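Galactan 1,3-beta-galactosidase (Phanerochaete chrysosporium, PDB 7BYS) probably hydrolyses beta-1,3-galactan chains of arabinogalactan from their ends, through a family 43 glycoside hydrolase domain joined to a carbohydrate-binding module. Local coordinates at residues S139-D144 / T149-Y154; P189-H194 / Y198-S203; N243-P248 / I254-R259. All blocks are in the same frame, centred on the assembly; numbering follows the deposited sequence.

In the fold
The three contacts are beta hairpins of successive blades in the five-bladed propeller typical of glycoside hydrolase family 43. Contacts 1 and 2 have centres about 10 Å apart and are joined by charge, Asp144 OD1 lying 2.9 Å from Lys193 NZ. Contacts 2 and 3 are also about 10 Å apart between centres, and Gly190 CA packs against Asp246 OD2 at 3.3 Å. Contacts 1 and 3, about 16 Å apart by centre, do not touch. All three approach residues that bind galactose in another structure of this enzyme (no sugar is bound here): Pro189 lies about 4 Å from Asp137, and Ser139 and Ala244 about 7 and 4 Å from Arg82, between side chains.

Contact 1. Residues S139-D144 / T149-Y154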
loop_
_atom_site.group_PDB
_atom_site.type_symbol
_atom_site.label_atom_id
_atom_site.label_comp_id
_atom_site.label_asym_id
_atom_site.label_seq_id
_atom_site.Cartn_x
_atom_site.Cartn_y
_atom_site.Cartn_z
ATOM N N SER A 139 -9.059 -10.129 -6.255
ATOM C CA SER A 139 -9.364 -10.106 -4.838
ATOM C C SER A 139 -10.578 -10.995 -4.604
ATOM O O SER A 139 -11.227 -11.462 -5.550
ATOM C CB SER A 139 -9.581 -8.671 -4.347
ATOM O OG SER A 139 -9.824 -8.630 -2.951
ATOM N N ILE A 140 -10.898 -11.204 -3.332
ATOM C CA ILE A 140 -12.085 -11.946 -2.918
ATOM C C ILE A 140 -12.883 -11.016 -2.027
ATOM O O ILE A 140 -12.332 -10.438 -1.085
ATOM C CB ILE A 140 -11.709 -13.224 -2.140
ATOM C CG1 ILE A 140 -10.888 -14.181 -3.009
ATOM C CG2 ILE A 140 -12.965 -13.908 -1.566
ATOM C CD1 ILE A 140 -11.664 -14.778 -4.139
ATOM N N PHE A 141 -14.169 -10.858 -2.326
ATOM C CA PHE A 141 -15.073 -10.084 -1.487
ATOM C C PHE A 141 -16.129 -11.016 -0.908
ATOM O O PHE A 141 -16.761 -11.782 -1.644
ATOM C CB PHE A 141 -15.756 -8.968 -2.294
ATOM C CG PHE A 141 -16.830 -8.267 -1.519
ATOM C CD1 PHE A 141 -16.498 -7.412 -0.476
ATOM C CD2 PHE A 141 -18.171 -8.530 -1.769
ATOM C CE1 PHE A 141 -17.474 -6.803 0.284
ATOM C CE2 PHE A 141 -19.164 -7.918 -1.006
ATOM C CZ PHE A 141 -18.814 -7.053 0.019
ATOM N N GLN A 142 -16.323 -10.951 0.407
ATOM C CA GLN A 142 -17.351 -11.727 1.092
ATOM C C GLN A 142 -18.454 -10.781 1.555
ATOM O O GLN A 142 -18.212 -9.884 2.370
ATOM C CB GLN A 142 -16.742 -12.454 2.287
ATOM C CG GLN A 142 -17.697 -13.400 2.999
ATOM C CD GLN A 142 -17.011 -14.079 4.169
ATOM O OE1 GLN A 142 -16.365 -13.415 4.977
ATOM N NE2 GLN A 142 -17.114 -15.401 4.242
ATOM N N ASP A 143 -19.668 -10.994 1.047
ATOM C CA ASP A 143 -20.801 -10.164 1.417
ATOM C C ASP A 143 -21.317 -10.564 2.796
ATOM O O ASP A 143 -20.953 -11.600 3.359
ATOM C CB ASP A 143 -21.900 -10.307 0.364
ATOM C CG ASP A 143 -22.752 -9.055 0.212
ATOM O OD1 ASP A 143 -22.634 -8.119 1.032
ATOM O OD2 ASP A 143 -23.547 -9.025 -0.762
ATOM N N ASP A 144 -22.194 -9.717 3.343
ATOM C CA ASP A 144 -22.767 -9.940 4.666
ATOM C C ASP A 144 -24.237 -10.335 4.596
ATOM O O ASP A 144 -24.991 -10.106 5.551
ATOM C CB ASP A 144 -22.530 -8.738 5.591
ATOM C CG ASP A 144 -23.199 -7.464 5.099
ATOM O OD1 ASP A 144 -23.822 -7.463 4.017
ATOM O OD2 ASP A 144 -23.100 -6.440 5.815
ATOM N N THR A 149 -22.238 -14.727 0.770
ATOM C CA THR A 149 -21.883 -15.021 -0.604
ATOM C C THR A 149 -20.573 -14.322 -0.947
ATOM O O THR A 149 -20.369 -13.149 -0.611
ATOM C CB THR A 149 -23.001 -14.540 -1.527
ATOM O OG1 THR A 149 -24.255 -15.087 -1.082
ATOM C CG2 THR A 149 -22.741 -14.987 -2.943
ATOM N N ALA A 150 -19.678 -15.051 -1.606
ATOM C CA ALA A 150 -18.358 -14.538 -1.925
ATOM C C ALA A 150 -18.181 -14.406 -3.433
ATOM O O ALA A 150 -18.843 -15.090 -4.231
ATOM C CB ALA A 150 -17.274 -15.441 -1.333
ATOM N N TYR A 151 -17.262 -13.511 -3.812
ATOM C CA TYR A 151 -17.046 -13.134 -5.201
ATOM C C TYR A 151 -15.560 -13.002 -5.493
ATOM O O TYR A 151 -14.800 -12.468 -4.673
ATOM C CB TYR A 151 -17.716 -11.779 -5.479
ATOM C CG TYR A 151 -19.199 -11.797 -5.238
ATOM C CD1 TYR A 151 -19.723 -11.671 -3.959
ATOM C CD2 TYR A 151 -20.081 -11.956 -6.301
ATOM C CE1 TYR A 151 -21.089 -11.703 -3.737
ATOM C CE2 TYR A 151 -21.450 -11.977 -6.098
ATOM C CZ TYR A 151 -21.948 -11.855 -4.819
ATOM O OH TYR A 151 -23.317 -11.871 -4.628
ATOM N N LEU A 152 -15.156 -13.500 -6.655
ATOM C CA LEU A 152 -13.842 -13.218 -7.219
ATOM C C LEU A 152 -13.924 -11.926 -8.026
ATOM O O LEU A 152 -14.807 -11.766 -8.877
ATOM C CB LEU A 152 -13.396 -14.373 -8.125
ATOM C CG LEU A 152 -12.021 -14.194 -8.765
ATOM C CD1 LEU A 152 -10.952 -14.283 -7.701
ATOM C CD2 LEU A 152 -11.781 -15.240 -9.861
ATOM N N LEU A 153 -13.007 -11.007 -7.760
ATOM C CA LEU A 153 -12.847 -9.766 -8.514
ATOM C C LEU A 153 -11.540 -9.903 -9.279
ATOM O O LEU A 153 -10.515 -10.211 -8.665
ATOM C CB LEU A 153 -12.720 -8.588 -7.541
ATOM C CG LEU A 153 -13.589 -8.600 -6.273
ATOM C CD1 LEU A 153 -13.328 -7.324 -5.469
ATOM C CD2 LEU A 153 -15.082 -8.748 -6.591
ATOM N N TYR A 154 -11.559 -9.725 -10.604
ATOM C CA TYR A 154 -10.361 -10.119 -11.341
ATOM C C TYR A 154 -10.188 -9.406 -12.672
ATOM O O TYR A 154 -11.153 -9.186 -13.406
ATOM C CB TYR A 154 -10.272 -11.637 -11.551
ATOM C CG TYR A 154 -11.448 -12.339 -12.209
ATOM C CD1 TYR A 154 -12.708 -12.367 -11.616
ATOM C CD2 TYR A 154 -11.269 -13.056 -13.388
ATOM C CE1 TYR A 154 -13.758 -13.063 -12.196
ATOM C CE2 TYR A 154 -12.322 -13.755 -13.975
ATOM C CZ TYR A 154 -13.561 -13.749 -13.370
ATOM O OH TYR A 154 -14.625 -14.439 -13.915
HETATM O O HOH W 1 -24.277 -11.231 -2.240
#
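Phe141 lies beside the ring of Tyr151, Phe141 CD2 to Tyr151 CD1 at 4.1 Å, in the antiparallel hairpin formed by the first two strands of a propeller blade. Both side chains lean toward the turn of the hairpin because their first torsions differ: CG of Phe141 is anti to its backbone N (chi1 172°), whereas CG of Tyr151 stands beside its own (chi1 -60°). Phe141 O meets the edge of the tyrosine ring in its plane and also accepts from Tyr151 N (2.8 Å), marking a hydrogen-bonded pair. Ser139 and Leu153 form a second such pair, with Leu153 N donating almost straight to Ser139 O (179°). Asp143 N to Thr149 O continues the bonding beyond the strands. Phe141 and Leu153 look toward strand 189-194 of the next blade, where both touch Ile191. On the reverse face Ile140 CD1 meets Leu152 CD1 at 3.7 Å, and Ile140 and Ala150 pack on Ile86 of strand 79-88, so the hairpin is wedged between two blades. Asp143 hydrogen-bonds through OD2 to Tyr198 OH. Asp143 OD2 also accepts from a water 2.8 Å away, which lies 2.7 Å from Tyr151 OH and so bridges the two side chains.

Contact 2. Residues P189-H194 / Y198-S203; sequences PGIVKH and YFLIAS
Gly190 O accepts a nearly straight bond from Ile201 N (2.8 Å, 170° at the hydrogen), which arrives close to the direction of the C=O bond, and Leu200 CA lies 3.3 Å from Gly190 O in a CA-H...O contact. The return bond, Gly190 N to Ile201 O, and the reciprocal pair between Val192 and Phe199 fix the antiparallel register. Lys193 runs alongside the Tyr198 ring, with Lys193 CE 3.7 Å from Tyr198 CE1, and a bend at chi3 (88°) leaves NZ merely near the phenol, whose OH is hydrogen-bonded to Asp143. NZ forms salt bridges with Asp143 and Asp144. A methionine in place of Lys193 is likely to leave both carboxylates without their positive mate and weaken the link between blades. Next to Lys193, His194 CB touches Phe199 CE1 at 3.6 Å; the two rings are oblique, their planes 77° apart, and Phe277 stacks on the histidine while meeting the phenylalanine edge-to-face. Ile191 CG1 packs against Leu200 CD1 at 3.8 Å. Ile191 and Leu200 face strand 161-167, and Val192 and Ile201 face strand 242-249. The hairpin thus sits between two neighbouring blades, as in the five-bladed propeller of family 43.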
loop_
_atom_site.group_PDB
_atom_site.type_symbol
_atom_site.label_atom_id
_atom_site.label_comp_id
_atom_site.label_asym_id
_atom_site.label_seq_id
_atom_site.Cartn_x
_atom_site.Cartn_y
_atom_site.Cartn_z
ATOM N N PRO A 189 -7.848 -4.915 -7.555
ATOM C CA PRO A 189 -9.176 -4.564 -7.047
ATOM C C PRO A 189 -9.336 -4.847 -5.561
ATOM O O PRO A 189 -8.655 -5.690 -4.975
ATOM C CB PRO A 189 -10.104 -5.496 -7.837
ATOM C CG PRO A 189 -9.262 -6.728 -8.059
ATOM C CD PRO A 189 -7.875 -6.179 -8.320
ATOM N N GLY A 190 -10.295 -4.139 -4.971
ATOM C CA GLY A 190 -10.889 -4.543 -3.708
ATOM C C GLY A 190 -12.263 -3.927 -3.590
ATOM O O GLY A 190 -12.536 -2.888 -4.200
ATOM N N ILE A 191 -13.143 -4.566 -2.809
ATOM C CA ILE A 191 -14.471 -4.017 -2.543
ATOM C C ILE A 191 -14.682 -3.890 -1.044
ATOM O O ILE A 191 -14.345 -4.794 -0.271
ATOM C CB ILE A 191 -15.624 -4.816 -3.195
ATOM C CG1 ILE A 191 -15.644 -4.558 -4.709
ATOM C CG2 ILE A 191 -16.983 -4.486 -2.522
ATOM C CD1 ILE A 191 -16.591 -5.475 -5.499
ATOM N N VAL A 192 -15.235 -2.752 -0.640
ATOM C CA VAL A 192 -15.648 -2.535 0.734
ATOM C C VAL A 192 -17.081 -2.018 0.723
ATOM O O VAL A 192 -17.461 -1.217 -0.142
ATOM C CB VAL A 192 -14.672 -1.582 1.460
ATOM C CG1 VAL A 192 -14.680 -0.207 0.824
ATOM C CG2 VAL A 192 -15.000 -1.511 2.947
ATOM N N LYS A 193 -17.887 -2.500 1.665
ATOM C CA LYS A 193 -19.240 -1.994 1.783
ATOM C C LYS A 193 -19.265 -0.727 2.616
ATOM O O LYS A 193 -18.439 -0.515 3.512
ATOM C CB LYS A 193 -20.154 -3.019 2.435
ATOM C CG LYS A 193 -20.420 -4.192 1.556
ATOM C CD LYS A 193 -21.540 -5.047 2.136
ATOM C CE LYS A 193 -22.901 -4.562 1.668
ATOM N NZ LYS A 193 -23.949 -5.611 1.833
ATOM N N HIS A 194 -20.233 0.123 2.311
ATOM C CA HIS A 194 -20.443 1.349 3.066
ATOM C C HIS A 194 -21.922 1.670 2.973
ATOM O O HIS A 194 -22.424 1.915 1.874
ATOM C CB HIS A 194 -19.610 2.483 2.475
ATOM C CG HIS A 194 -19.956 3.833 3.015
ATOM N ND1 HIS A 194 -19.503 4.283 4.236
ATOM C CD2 HIS A 194 -20.706 4.834 2.497
ATOM C CE1 HIS A 194 -19.966 5.503 4.450
ATOM N NE2 HIS A 194 -20.698 5.861 3.410
ATOM N N TYR A 198 -21.854 -0.964 -2.347
ATOM C CA TYR A 198 -20.574 -1.609 -2.625
ATOM C C TYR A 198 -19.636 -0.614 -3.298
ATOM O O TYR A 198 -20.020 0.053 -4.265
ATOM C CB TYR A 198 -20.751 -2.820 -3.543
ATOM C CG TYR A 198 -21.720 -3.850 -3.027
ATOM C CD1 TYR A 198 -21.288 -4.888 -2.208
ATOM C CD2 TYR A 198 -23.069 -3.790 -3.358
ATOM C CE1 TYR A 198 -22.176 -5.837 -1.727
ATOM C CE2 TYR A 198 -23.963 -4.741 -2.879
ATOM C CZ TYR A 198 -23.510 -5.755 -2.072
ATOM O OH TYR A 198 -24.409 -6.695 -1.603
ATOM N N PHE A 199 -18.406 -0.526 -2.799
ATOM C CA PHE A 199 -17.409 0.382 -3.348
ATOM C C PHE A 199 -16.217 -0.427 -3.832
ATOM O O PHE A 199 -15.566 -1.113 -3.034
ATOM C CB PHE A 199 -16.984 1.420 -2.307
ATOM C CG PHE A 199 -18.014 2.468 -2.073
ATOM C CD1 PHE A 199 -19.088 2.215 -1.239
ATOM C CD2 PHE A 199 -17.929 3.686 -2.709
ATOM C CE1 PHE A 199 -20.073 3.185 -1.035
ATOM C CE2 PHE A 199 -18.909 4.660 -2.512
ATOM C CZ PHE A 199 -19.975 4.399 -1.670
ATOM N N LEU A 200 -15.939 -0.333 -5.128
ATOM C CA LEU A 200 -14.806 -0.989 -5.761
ATOM C C LEU A 200 -13.681 0.027 -5.895
ATOM O O LEU A 200 -13.905 1.143 -6.379
ATOM C CB LEU A 200 -15.221 -1.494 -7.151
ATOM C CG LEU A 200 -14.118 -1.986 -8.089
ATOM C CD1 LEU A 200 -13.493 -3.274 -7.574
ATOM C CD2 LEU A 200 -14.633 -2.191 -9.500
ATOM N N ILE A 201 -12.492 -0.343 -5.430
ATOM C CA ILE A 201 -11.268 0.426 -5.624
ATOM C C ILE A 201 -10.366 -0.392 -6.531
ATOM O O ILE A 201 -10.238 -1.605 -6.337
ATOM C CB ILE A 201 -10.556 0.652 -4.280
ATOM C CG1 ILE A 201 -11.531 1.160 -3.216
ATOM C CG2 ILE A 201 -9.364 1.585 -4.470
ATOM C CD1 ILE A 201 -12.133 2.481 -3.541
ATOM N N ALA A 202 -9.723 0.262 -7.497
ATOM C CA ALA A 202 -8.879 -0.464 -8.440
ATOM C C ALA A 202 -7.874 0.492 -9.063
ATOM O O ALA A 202 -8.081 1.706 -9.098
ATOM C CB ALA A 202 -9.727 -1.129 -9.534
ATOM N N SER A 203 -6.789 -0.069 -9.559
ATOM C CA SER A 203 -5.836 0.667 -10.373
ATOM C C SER A 203 -6.106 0.431 -11.855
ATOM O O SER A 203 -6.876 -0.444 -12.249
ATOM C CB SER A 203 -4.405 0.275 -10.002
ATOM O OG SER A 203 -4.025 -0.956 -10.601
#

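Contact 3. Residues N243-P248 / I254-R259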
loop_
_atom_site.group_PDB
_atom_site.type_symbol
_atom_site.label_atom_id
_atom_site.label_comp_id
_atom_site.label_asym_id
_atom_site.label_seq_id
_atom_site.Cartn_x
_atom_site.Cartn_y
_atom_site.Cartn_z
ATOM N N ASN A 243 -3.467 -0.051 -4.987
ATOM C CA ASN A 243 -4.409 -0.688 -4.075
ATOM C C ASN A 243 -4.028 -2.139 -3.805
ATOM O O ASN A 243 -3.573 -2.860 -4.698
ATOM C CB ASN A 243 -5.801 -0.653 -4.701
ATOM C CG ASN A 243 -6.883 -0.999 -3.711
ATOM O OD1 ASN A 243 -6.924 -0.450 -2.614
ATOM N ND2 ASN A 243 -7.776 -1.898 -4.090
ATOM N N ALA A 244 -4.251 -2.564 -2.556
ATOM C CA ALA A 244 -4.059 -3.958 -2.149
ATOM C C ALA A 244 -5.279 -4.479 -1.393
ATOM O O ALA A 244 -5.781 -5.574 -1.688
ATOM C CB ALA A 244 -2.814 -4.132 -1.281
ATOM N N PHE A 245 -5.788 -3.705 -0.434
ATOM C CA PHE A 245 -6.921 -4.151 0.368
ATOM C C PHE A 245 -7.629 -2.933 0.931
ATOM O O PHE A 245 -6.978 -1.951 1.310
ATOM C CB PHE A 245 -6.498 -5.083 1.518
ATOM C CG PHE A 245 -7.623 -5.952 2.015
ATOM C CD1 PHE A 245 -7.926 -7.159 1.385
ATOM C CD2 PHE A 245 -8.412 -5.538 3.082
ATOM C CE1 PHE A 245 -8.986 -7.945 1.823
ATOM C CE2 PHE A 245 -9.473 -6.319 3.522
ATOM C CZ PHE A 245 -9.755 -7.518 2.895
ATOM N N ASP A 246 -8.952 -3.007 1.008
ATOM C CA ASP A 246 -9.766 -1.882 1.461
ATOM C C ASP A 246 -10.593 -2.381 2.638
ATOM O O ASP A 246 -11.550 -3.141 2.455
ATOM C CB ASP A 246 -10.598 -1.380 0.295
ATOM C CG ASP A 246 -9.748 -1.163 -0.921
ATOM O OD1 ASP A 246 -8.819 -0.314 -0.822
ATOM O OD2 ASP A 246 -9.943 -1.880 -1.924
ATOM N N LEU A 247 -10.181 -1.997 3.853
ATOM C CA LEU A 247 -10.741 -2.566 5.076
ATOM C C LEU A 247 -11.826 -1.652 5.621
ATOM O O LEU A 247 -11.595 -0.447 5.751
ATOM C CB LEU A 247 -9.635 -2.707 6.118
ATOM C CG LEU A 247 -10.070 -3.468 7.368
ATOM C CD1 LEU A 247 -10.176 -4.953 7.089
ATOM C CD2 LEU A 247 -9.084 -3.214 8.512
ATOM N N PRO A 248 -13.012 -2.150 5.970
ATOM C CA PRO A 248 -14.005 -1.267 6.597
ATOM C C PRO A 248 -13.516 -0.759 7.947
ATOM O O PRO A 248 -12.793 -1.444 8.667
ATOM C CB PRO A 248 -15.246 -2.160 6.749
ATOM C CG PRO A 248 -14.792 -3.538 6.531
ATOM C CD PRO A 248 -13.509 -3.519 5.757
ATOM N N ILE A 254 -10.098 1.876 5.466
ATOM C CA ILE A 254 -8.661 2.085 5.348
ATOM C C ILE A 254 -8.239 1.633 3.960
ATOM O O ILE A 254 -8.491 0.483 3.569
ATOM C CB ILE A 254 -7.881 1.305 6.407
ATOM C CG1 ILE A 254 -8.340 1.720 7.803
ATOM C CG2 ILE A 254 -6.379 1.537 6.213
ATOM C CD1 ILE A 254 -7.734 0.897 8.896
ATOM N N TYR A 255 -7.597 2.534 3.224
ATOM C CA TYR A 255 -6.915 2.179 1.992
ATOM C C TYR A 255 -5.576 1.550 2.351
ATOM O O TYR A 255 -4.740 2.191 3.006
ATOM C CB TYR A 255 -6.683 3.440 1.166
ATOM C CG TYR A 255 -5.740 3.218 0.015
ATOM C CD1 TYR A 255 -6.204 2.685 -1.176
ATOM C CD2 TYR A 255 -4.382 3.530 0.115
ATOM C CE1 TYR A 255 -5.362 2.463 -2.248
ATOM C CE2 TYR A 255 -3.515 3.297 -0.948
ATOM C CZ TYR A 255 -4.014 2.767 -2.128
ATOM O OH TYR A 255 -3.173 2.535 -3.194
ATOM N N MET A 256 -5.366 0.296 1.960
ATOM C CA MET A 256 -4.083 -0.376 2.157
ATOM C C MET A 256 -3.496 -0.625 0.785
ATOM O O MET A 256 -4.059 -1.387 -0.003
ATOM C CB MET A 256 -4.225 -1.691 2.916
ATOM C CG MET A 256 -4.834 -1.517 4.278
ATOM S SD MET A 256 -5.185 -3.135 5.001
ATOM C CE MET A 256 -5.551 -2.668 6.697
ATOM N N GLY A 257 -2.384 0.048 0.492
ATOM C CA GLY A 257 -1.711 -0.089 -0.778
ATOM C C GLY A 257 -0.261 -0.517 -0.610
ATOM O O GLY A 257 0.298 -0.520 0.498
ATOM N N ASP A 258 0.345 -0.872 -1.737
ATOM C CA ASP A 258 1.765 -1.210 -1.824
ATOM C C ASP A 258 2.486 -0.129 -2.611
ATOM O O ASP A 258 1.969 0.361 -3.619
ATOM C CB ASP A 258 1.962 -2.521 -2.602
ATOM C CG ASP A 258 1.409 -3.731 -1.875
ATOM O OD1 ASP A 258 1.978 -4.101 -0.831
ATOM O OD2 ASP A 258 0.412 -4.301 -2.356
ATOM N N ARG A 259 3.694 0.231 -2.169
ATOM C CA ARG A 259 4.611 1.028 -2.987
ATOM C C ARG A 259 5.651 0.043 -3.505
ATOM O O ARG A 259 6.589 -0.316 -2.788
ATOM C CB ARG A 259 5.258 2.163 -2.196
ATOM C CG ARG A 259 6.309 2.923 -3.020
ATOM C CD ARG A 259 6.782 4.178 -2.301
ATOM N NE ARG A 259 5.662 5.091 -2.123
ATOM C CZ ARG A 259 5.537 5.977 -1.143
ATOM N NH1 ARG A 259 6.478 6.100 -0.200
ATOM N NH2 ARG A 259 4.449 6.728 -1.089
#
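Ala244 and Phe245 both face Met256 in a classic beta bulge, which interrupts the antiparallel hairpin of a propeller blade. Among the backbone bonds, Met256 O accepts from Ala244 N (2.8 Å, 137°) and from Phe245 N (2.9 Å, 161°), both donors lying in its carbonyl plane, while Met256 N returns to Phe245 O. Past the bulge the regular register runs from Phe245/Met256 through Asp246/Tyr255 to Leu247/Ile254, the last exchanging two bonds. The shift turns CB of Ala244 toward the partner strand, where it packs 3.4 Å from Asp258 OD2, which accepts a hydrogen bond from Gly21 N. Apolar contacts gather on the face of Phe245, Leu247, Ile254 and Met256: the extended methionine chain carries Met256 CE to 4.0 Å from Leu247 CD2, and Ile24 of strand 22-27 packs against Phe245, Leu247 and Met256. Polar and aromatic groups meet on the other side, where Asn243 OD1 comes 3.3 Å from Tyr255 CE1, with amide and ring planes 26° apart. Tyr255 OH bonds to Ser241. Asn243 O accepts from Arg82, which binds galactose in another structure of this enzyme. Asn243 ND2 bonds to Ala188 O and donates to the syn lone pair of Asp246 OD2 at 3.1 Å.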